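PDB 5U2P: sugar ABC transporter substrate-binding protein from Treponema pallidum subsp. pallidum, which probably binds a small ligand, perhaps a sugar, in the periplasm for import by an ABC transporter, although its natural ligand is uncertain. Local coordinates for residues L117-T122 / L133-S138; A346-T351 / H366-K371. All coordinates share one frame; numbering follows the deposited sequence.

In the fold
Both segments of contact 1 precede those of contact 2 in the sequence, yet the contact centres lie only about 8 Å apart, between the two lobes of a solute-binding fold; contact 1 is buried about 9 Å from the centre of the chain, contact 2 nearer the surface. Residues 133-138 of contact 1 carry the chain from strand 131-132 of one sheet to strand 138-145 of the other. Contact 2 ties the loop 346-351 to the end of helix 360-367, just ahead of strand 372-374. The contacts meet where Leu118 N and Ala346 O probably share a hydrogen bond and Leu117 packs on Phe347. Together they gather loops far apart in sequence around the interlobe region, where solute-binding proteins commonly hinge.

Contact 1 of 2, residues L117-T122 / L133-S138; sequences LLIPPT and LNCAVS. With EDO (1,2-ethanediol), chain E.
The carbonyl oxygen of Ile119 meets two waters that reach across to the backbone of Asn134 and Cys135. Water 1 bridges Ile119 O and Cys135 O, standing 2.8 Å from each. Water 2 links Ile119 O less tightly to Asn134 O, with 3.2 Å between the water and Ile119 O. No direct hydrogen bond joins 117-122 to 133-138, so these waters mediate between carbonyls that could not bond to one another. Residues 133-138 form a connection that probably links the two lobes of the solute-binding fold, running between strand 131-132 of one sheet and strand 138-145 of the other, and 117-122 is an irregular loop laid against it.

Beside the waters the contact is apolar and buried. The side chain of Ile119 runs out through CG1, which stands anti to the carbonyl carbon (chi1 -46°), and its extended end carries CD1 over Cys135, 3.8 Å from Cys135 CB. The thiol, turned between its own backbone N and carbonyl carbon (chi1 67°), stands beside the same methyl, with Cys135 SG 3.8 Å from Ile119 CD1. That methyl also reaches the CB of Ala136. Leu118 adds a contact close to its backbone, its CB lying 4.0 Å from Cys135 CB. A small, weakly polar cysteine suits this close packing on CB, and it also touches Ile367 of helix 360-367.

Further along, the Asn134 amide is hydrogen-bonded to residues 341-344, and a classic beta bulge sets Val137 and Ser138 against Ser303 of strand 300-303. Ser138 OG is hydrogen-bonded to Ser269 OG and lies 2.8 Å from O1 of a 1,2-ethanediol, probably from the crystallisation liquor.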
ATOM      1  N   LEU A 117      11.602   7.576   9.870  1.00 24.45           N
ATOM      2  CA  LEU A 117      10.710   6.791   9.021  1.00 24.92           C
ATOM      3  C   LEU A 117       9.835   7.671   8.136  1.00 24.58           C
ATOM      4  O   LEU A 117       9.332   8.702   8.581  1.00 25.89           O
ATOM      5  CB  LEU A 117       9.808   5.908   9.874  1.00 20.26           C
ATOM      6  CG  LEU A 117      10.503   4.804  10.670  1.00 20.09           C
ATOM      7  CD1 LEU A 117       9.514   4.194  11.636  1.00 28.22           C
ATOM      8  CD2 LEU A 117      11.078   3.763   9.739  1.00 21.28           C
ATOM      9  N   LEU A 118       9.606   7.234   6.899  1.00 22.29           N
ATOM     10  CA  LEU A 118       8.738   7.970   5.999  1.00 22.32           C
ATOM     11  C   LEU A 118       7.274   7.793   6.390  1.00 22.07           C
ATOM     12  O   LEU A 118       6.524   8.770   6.479  1.00 25.92           O
ATOM     13  CB  LEU A 118       8.969   7.520   4.556  1.00 22.96           C
ATOM     14  CG  LEU A 118      10.376   7.820   4.023  1.00 27.29           C
ATOM     15  CD1 LEU A 118      10.630   7.179   2.668  1.00 32.82           C
ATOM     16  CD2 LEU A 118      10.637   9.313   3.947  1.00 38.42           C
ATOM     17  N   ILE A 119       6.873   6.541   6.588  1.00 22.96           N
ATOM     18  CA  ILE A 119       5.494   6.187   6.935  1.00 23.84           C
ATOM     19  C   ILE A 119       5.537   5.201   8.108  1.00 21.61           C
ATOM     20  O   ILE A 119       5.552   3.981   7.896  1.00 22.46           O
ATOM     21  CB  ILE A 119       4.729   5.540   5.753  1.00 20.21           C
ATOM     22  CG1 ILE A 119       4.944   6.305   4.447  1.00 26.04           C
ATOM     23  CG2 ILE A 119       3.240   5.440   6.101  1.00 22.98           C
ATOM     24  CD1 ILE A 119       4.448   5.551   3.214  1.00 21.10           C
ATOM     25  N   PRO A 120       5.628   5.717   9.341  1.00 22.51           N
ATOM     26  CA  PRO A 120       5.811   4.777  10.455  1.00 23.05           C
ATOM     27  C   PRO A 120       4.684   3.744  10.511  1.00 21.97           C
ATOM     28  O   PRO A 120       3.511   4.117  10.457  1.00 26.04           O
ATOM     29  CB  PRO A 120       5.804   5.683  11.695  1.00 27.17           C
ATOM     30  CG  PRO A 120       6.118   7.041  11.201  1.00 31.11           C
ATOM     31  CD  PRO A 120       5.622   7.121   9.786  1.00 23.77           C
ATOM     32  N   PRO A 121       5.032   2.453  10.574  1.00 20.67           N
ATOM     33  CA  PRO A 121       4.009   1.435  10.814  1.00 24.69           C
ATOM     34  C   PRO A 121       3.322   1.652  12.142  1.00 22.20           C
ATOM     35  O   PRO A 121       3.983   2.019  13.122  1.00 23.02           O
ATOM     36  CB  PRO A 121       4.797   0.127  10.834  1.00 22.34           C
ATOM     37  CG  PRO A 121       6.127   0.461  10.241  1.00 22.54           C
ATOM     38  CD  PRO A 121       6.378   1.868  10.531  1.00 20.58           C
ATOM     39  N   THR A 122       2.012   1.414  12.194  1.00 26.18           N
ATOM     40  CA  THR A 122       1.285   1.559  13.444  1.00 27.76           C
ATOM     41  C   THR A 122       0.272   0.444  13.660  1.00 27.41           C
ATOM     42  O   THR A 122      -0.338  -0.058  12.702  1.00 22.19           O
ATOM     43  CB  THR A 122       0.532   2.897  13.505  1.00 33.94           C
ATOM     44  OG1 THR A 122      -0.347   2.997  12.379  1.00 30.02           O
ATOM     45  CG2 THR A 122       1.513   4.073  13.494  1.00 32.13           C
ATOM     46  N   LEU A 133      11.241  -2.671   6.406  1.00 17.21           N
ATOM     47  CA  LEU A 133      12.210  -2.744   5.313  1.00 22.44           C
ATOM     48  C   LEU A 133      11.844  -1.876   4.108  1.00 22.30           C
ATOM     49  O   LEU A 133      12.681  -1.655   3.222  1.00 23.82           O
ATOM     50  CB  LEU A 133      12.355  -4.195   4.870  1.00 18.62           C
ATOM     51  CG  LEU A 133      12.729  -5.163   5.986  1.00 25.07           C
ATOM     52  CD1 LEU A 133      12.909  -6.565   5.421  1.00 25.57           C
ATOM     53  CD2 LEU A 133      13.973  -4.705   6.742  1.00 23.65           C
ATOM     54  N   ASN A 134      10.601  -1.392   4.079  1.00 20.08           N
ATOM     55  CA  ASN A 134      10.081  -0.483   3.050  1.00 21.20           C
ATOM     56  C   ASN A 134       9.014   0.407   3.682  1.00 23.30           C
ATOM     57  O   ASN A 134       8.391  -0.013   4.661  1.00 21.76           O
ATOM     58  CB  ASN A 134       9.447  -1.253   1.876  1.00 18.30           C
ATOM     59  CG  ASN A 134      10.428  -2.183   1.169  1.00 19.07           C
ATOM     60  OD1 ASN A 134      10.520  -3.369   1.473  1.00 25.64           O
ATOM     61  ND2 ASN A 134      11.141  -1.640   0.183  1.00 23.28           N
ATOM     62  N   CYS A 135       8.737   1.590   3.124  1.00 16.81           N
ATOM     63  CA  CYS A 135       7.664   2.409   3.670  1.00 17.83           C
ATOM     64  C   CYS A 135       6.294   1.921   3.199  1.00 23.27           C
ATOM     65  O   CYS A 135       5.289   2.063   3.910  1.00 21.28           O
ATOM     66  CB  CYS A 135       7.846   3.894   3.319  1.00 21.57           C
ATOM     67  SG  CYS A 135       7.687   4.341   1.527  1.00 22.84           S
ATOM     68  N   ALA A 136       6.270   1.298   2.025  1.00 18.77           N
ATOM     69  CA  ALA A 136       5.030   0.885   1.386  1.00 19.11           C
ATOM     70  C   ALA A 136       5.346  -0.089   0.282  1.00 21.05           C
ATOM     71  O   ALA A 136       6.439  -0.042  -0.289  1.00 23.00           O
ATOM     72  CB  ALA A 136       4.278   2.089   0.843  1.00 21.27           C
ATOM     73  N   VAL A 137       4.401  -0.981  -0.001  1.00 17.94           N
ATOM     74  CA  VAL A 137       4.501  -1.912  -1.125  1.00 17.77           C
ATOM     75  C   VAL A 137       4.078  -1.243  -2.436  1.00 21.32           C
ATOM     76  O   VAL A 137       4.691  -1.431  -3.500  1.00 24.41           O
ATOM     77  CB  VAL A 137       3.622  -3.166  -0.898  1.00 29.60           C
ATOM     78  CG1 VAL A 137       3.614  -4.048  -2.145  1.00 37.07           C
ATOM     79  CG2 VAL A 137       4.137  -3.950   0.295  1.00 48.27           C
ATOM     80  N   SER A 138       3.006  -0.479  -2.332  1.00 18.64           N
ATOM     81  CA  SER A 138       2.295   0.089  -3.462  1.00 19.69           C
ATOM     82  C   SER A 138       1.710   1.443  -3.068  1.00 19.70           C
ATOM     83  O   SER A 138       1.174   1.588  -1.964  1.00 21.78           O
ATOM     84  CB  SER A 138       1.184  -0.870  -3.898  1.00 22.88           C
ATOM     85  OG  SER A 138       0.417  -0.297  -4.924  1.00 29.76           O
TER
HETATM   86  C1  EDO E 504      -2.665  -1.457  -3.218  1.00 29.10           C
HETATM   87  O1  EDO E 504      -2.258  -0.359  -4.032  1.00 29.28           O
HETATM   88  C2  EDO E 504      -4.015  -1.232  -2.556  1.00 28.26           C
HETATM   89  O2  EDO E 504      -4.836  -0.245  -3.179  1.00 27.77           O
HETATM   90  O   HOH W   1       4.559   1.779   6.553  1.00 21.29           O
HETATM   91  O   HOH W   2       7.299   1.512   6.960  1.00 25.78           O

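Contact 2 of 2, residues A346-T351 / H366-K371; sequences AFRNTT and HIEKGK
An unusual first torsion of Arg348 (chi1 -137°, well off a staggered position) and a bend at chi3 (-60°) turn its guanidinium toward the backbone of Glu368. There NH1 of Arg348 donates to Glu368 O at 2.7 Å, a fairly straight bond (162°) made at the edge of the guanidinium and in the carbonyl plane. Water 3 sits in the guanidinium plane too, 3.1 Å from Arg348 NH2 and 2.9 Å from Glu368 O, and NH2 donates to Pro115 O as well. The carbonyl lies where the chain leaves helix 360-367 in a Schellman motif: Lys371 N bonds to His366 O at 2.9 Å and Gly370 N to Ile367 O at 3.0 Å. Glycine accommodates the positive phi there with ease. An arginine suits this end, since its positive charge would probably complement the negative pole of the helix. The carboxylate of Glu368 makes no salt bridge with it, Arg348 NH1 and Glu368 OE2 being 5.5 Å apart. Instead, water 4 donates to Glu368 OE2 at 2.7 Å and accepts from the backbone N of Asn349.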
ATOM      1  N   ALA A 346      12.463   2.889   3.415  1.00 21.94           N
ATOM      2  CA  ALA A 346      11.739   2.958   4.689  1.00 22.94           C
ATOM      3  C   ALA A 346      12.063   4.251   5.427  1.00 21.19           C
ATOM      4  O   ALA A 346      11.238   4.786   6.177  1.00 26.32           O
ATOM      5  CB  ALA A 346      12.090   1.768   5.556  1.00 25.34           C
ATOM      6  N   PHE A 347      13.279   4.737   5.201  1.00 21.73           N
ATOM      7  CA  PHE A 347      13.803   5.909   5.885  1.00 25.00           C
ATOM      8  C   PHE A 347      14.109   7.086   4.951  1.00 25.30           C
ATOM      9  O   PHE A 347      14.398   6.924   3.761  1.00 26.71           O
ATOM     10  CB  PHE A 347      15.077   5.537   6.664  1.00 22.60           C
ATOM     11  CG  PHE A 347      14.828   4.639   7.852  1.00 22.51           C
ATOM     12  CD1 PHE A 347      14.633   5.173   9.116  1.00 26.58           C
ATOM     13  CD2 PHE A 347      14.788   3.260   7.697  1.00 24.84           C
ATOM     14  CE1 PHE A 347      14.400   4.351  10.200  1.00 24.09           C
ATOM     15  CE2 PHE A 347      14.557   2.434   8.774  1.00 23.40           C
ATOM     16  CZ  PHE A 347      14.361   2.980  10.034  1.00 22.60           C
ATOM     17  N   ARG A 348      14.014   8.272   5.538  1.00 28.56           N
ATOM     18  CA  ARG A 348      14.478   9.525   4.944  1.00 37.94           C
ATOM     19  C   ARG A 348      15.937   9.457   4.476  1.00 26.54           C
ATOM     20  O   ARG A 348      16.787   8.890   5.161  1.00 31.01           O
ATOM     21  CB  ARG A 348      14.348  10.637   5.987  1.00 41.54           C
ATOM     22  CG  ARG A 348      13.807  11.951   5.503  1.00 63.60           C
ATOM     23  CD  ARG A 348      13.486  12.848   6.702  1.00 61.41           C
ATOM     24  NE  ARG A 348      12.491  12.242   7.588  1.00 65.14           N
ATOM     25  CZ  ARG A 348      11.202  12.135   7.289  1.00 51.20           C
ATOM     26  NH1 ARG A 348      10.764  12.593   6.125  1.00 36.82           N
ATOM     27  NH2 ARG A 348      10.353  11.578   8.144  1.00 42.61           N
ATOM     28  N   ASN A 349      16.222  10.064   3.320  1.00 34.17           N
ATOM     29  CA  ASN A 349      17.600  10.262   2.856  1.00 44.96           C
ATOM     30  C   ASN A 349      18.352   8.962   2.581  1.00 36.84           C
ATOM     31  O   ASN A 349      19.532   8.840   2.903  1.00 34.14           O
ATOM     32  CB  ASN A 349      18.384  11.092   3.875  1.00 38.72           C
ATOM     33  CG  ASN A 349      17.707  12.414   4.195  1.00 60.79           C
ATOM     34  OD1 ASN A 349      17.154  13.070   3.307  1.00 54.42           O
ATOM     35  ND2 ASN A 349      17.741  12.810   5.467  1.00 58.93           N
ATOM     36  N   THR A 350      17.659   8.001   1.983  1.00 26.89           N
ATOM     37  CA  THR A 350      18.281   6.775   1.502  1.00 30.38           C
ATOM     38  C   THR A 350      18.722   6.984   0.054  1.00 28.42           C
ATOM     39  O   THR A 350      17.949   6.769  -0.882  1.00 32.85           O
ATOM     40  CB  THR A 350      17.314   5.594   1.593  1.00 24.07           C
ATOM     41  OG1 THR A 350      16.910   5.426   2.964  1.00 27.27           O
ATOM     42  CG2 THR A 350      17.964   4.320   1.122  1.00 26.54           C
ATOM     43  N   THR A 351      19.970   7.417  -0.105  1.00 30.79           N
ATOM     44  CA  THR A 351      20.491   7.824  -1.410  1.00 39.61           C
ATOM     45  C   THR A 351      20.430   6.723  -2.468  1.00 41.47           C
ATOM     46  O   THR A 351      20.169   6.995  -3.635  1.00 43.86           O
ATOM     47  CB  THR A 351      21.956   8.302  -1.282  1.00 38.40           C
ATOM     48  OG1 THR A 351      22.809   7.194  -0.953  1.00 62.23           O
ATOM     49  CG2 THR A 351      22.078   9.359  -0.206  1.00 36.50           C
ATOM     50  N   HIS A 366       3.753  14.043  -0.275  1.00 29.77           N
ATOM     51  CA  HIS A 366       3.012  13.128   0.576  1.00 27.06           C
ATOM     52  C   HIS A 366       3.885  12.054   1.217  1.00 23.17           C
ATOM     53  O   HIS A 366       3.881  11.920   2.443  1.00 28.23           O
ATOM     54  CB  HIS A 366       1.881  12.478  -0.223  1.00 28.03           C
ATOM     55  CG  HIS A 366       0.758  13.415  -0.545  1.00 32.66           C
ATOM     56  ND1 HIS A 366       0.824  14.334  -1.572  1.00 32.87           N
ATOM     57  CD2 HIS A 366      -0.462  13.568   0.020  1.00 30.62           C
ATOM     58  CE1 HIS A 366      -0.306  15.017  -1.622  1.00 40.20           C
ATOM     59  NE2 HIS A 366      -1.106  14.566  -0.673  1.00 35.67           N
ATOM     60  N   ILE A 367       4.631  11.297   0.423  1.00 28.52           N
ATOM     61  CA  ILE A 367       5.282  10.110   0.981  1.00 25.52           C
ATOM     62  C   ILE A 367       6.325  10.525   2.025  1.00 29.93           C
ATOM     63  O   ILE A 367       6.363   9.973   3.123  1.00 28.49           O
ATOM     64  CB  ILE A 367       5.915   9.226  -0.124  1.00 26.97           C
ATOM     65  CG1 ILE A 367       4.830   8.744  -1.102  1.00 28.76           C
ATOM     66  CG2 ILE A 367       6.631   8.032   0.512  1.00 31.33           C
ATOM     67  CD1 ILE A 367       5.360   8.125  -2.416  1.00 29.61           C
ATOM     68  N   GLU A 368       7.136  11.528   1.713  1.00 27.11           N
ATOM     69  CA  GLU A 368       8.184  11.954   2.643  1.00 33.91           C
ATOM     70  C   GLU A 368       7.616  12.510   3.950  1.00 40.65           C
ATOM     71  O   GLU A 368       8.293  12.511   4.980  1.00 35.40           O
ATOM     72  CB  GLU A 368       9.087  12.997   1.987  1.00 38.65           C
ATOM     73  CG  GLU A 368      10.513  12.531   1.835  1.00 48.64           C
ATOM     74  CD  GLU A 368      11.397  13.549   1.135  1.00 62.59           C
ATOM     75  OE1 GLU A 368      10.893  14.628   0.749  1.00 51.17           O
ATOM     76  OE2 GLU A 368      12.601  13.262   0.974  1.00 67.92           O
ATOM     77  N   LYS A 369       6.365  12.958   3.900  1.00 36.98           N
ATOM     78  CA  LYS A 369       5.695  13.552   5.047  1.00 28.82           C
ATOM     79  C   LYS A 369       4.796  12.560   5.756  1.00 27.92           C
ATOM     80  O   LYS A 369       4.092  12.912   6.703  1.00 30.49           O
ATOM     81  CB  LYS A 369       4.866  14.761   4.609  1.00 43.07           C
ATOM     82  CG  LYS A 369       5.649  15.776   3.783  1.00 41.52           C
ATOM     83  CD  LYS A 369       4.854  17.049   3.542  1.00 48.86           C
ATOM     84  CE  LYS A 369       5.658  18.065   2.754  1.00 50.64           C
ATOM     85  NZ  LYS A 369       4.930  19.356   2.628  1.00 62.87           N
ATOM     86  N   GLY A 370       4.802  11.316   5.290  1.00 25.60           N
ATOM     87  CA  GLY A 370       4.013  10.277   5.921  1.00 24.54           C
ATOM     88  C   GLY A 370       2.517  10.360   5.674  1.00 23.83           C
ATOM     89  O   GLY A 370       1.738   9.696   6.375  1.00 26.59           O
ATOM     90  N   LYS A 371       2.130  11.128   4.650  1.00 25.76           N
ATOM     91  CA  LYS A 371       0.730  11.326   4.296  1.00 28.99           C
ATOM     92  C   LYS A 371       0.230  10.183   3.421  1.00 26.10           C
ATOM     93  O   LYS A 371      -0.148  10.395   2.269  1.00 28.90           O
ATOM     94  CB  LYS A 371       0.546  12.668   3.576  1.00 29.30           C
ATOM     95  CG  LYS A 371       0.752  13.900   4.461  1.00 44.96           C
ATOM     96  CD  LYS A 371       0.741  15.171   3.605  1.00 39.83           C
ATOM     97  CE  LYS A 371       0.669  16.431   4.444  1.00 51.05           C
ATOM     98  NZ  LYS A 371       1.811  16.522   5.374  1.00 71.44           N
TER
HETATM   99  O   HOH W   3       7.336  11.237   7.422  1.00 34.68           O
HETATM  100  O   HOH W   4      14.044  11.047   1.457  1.00 31.05           O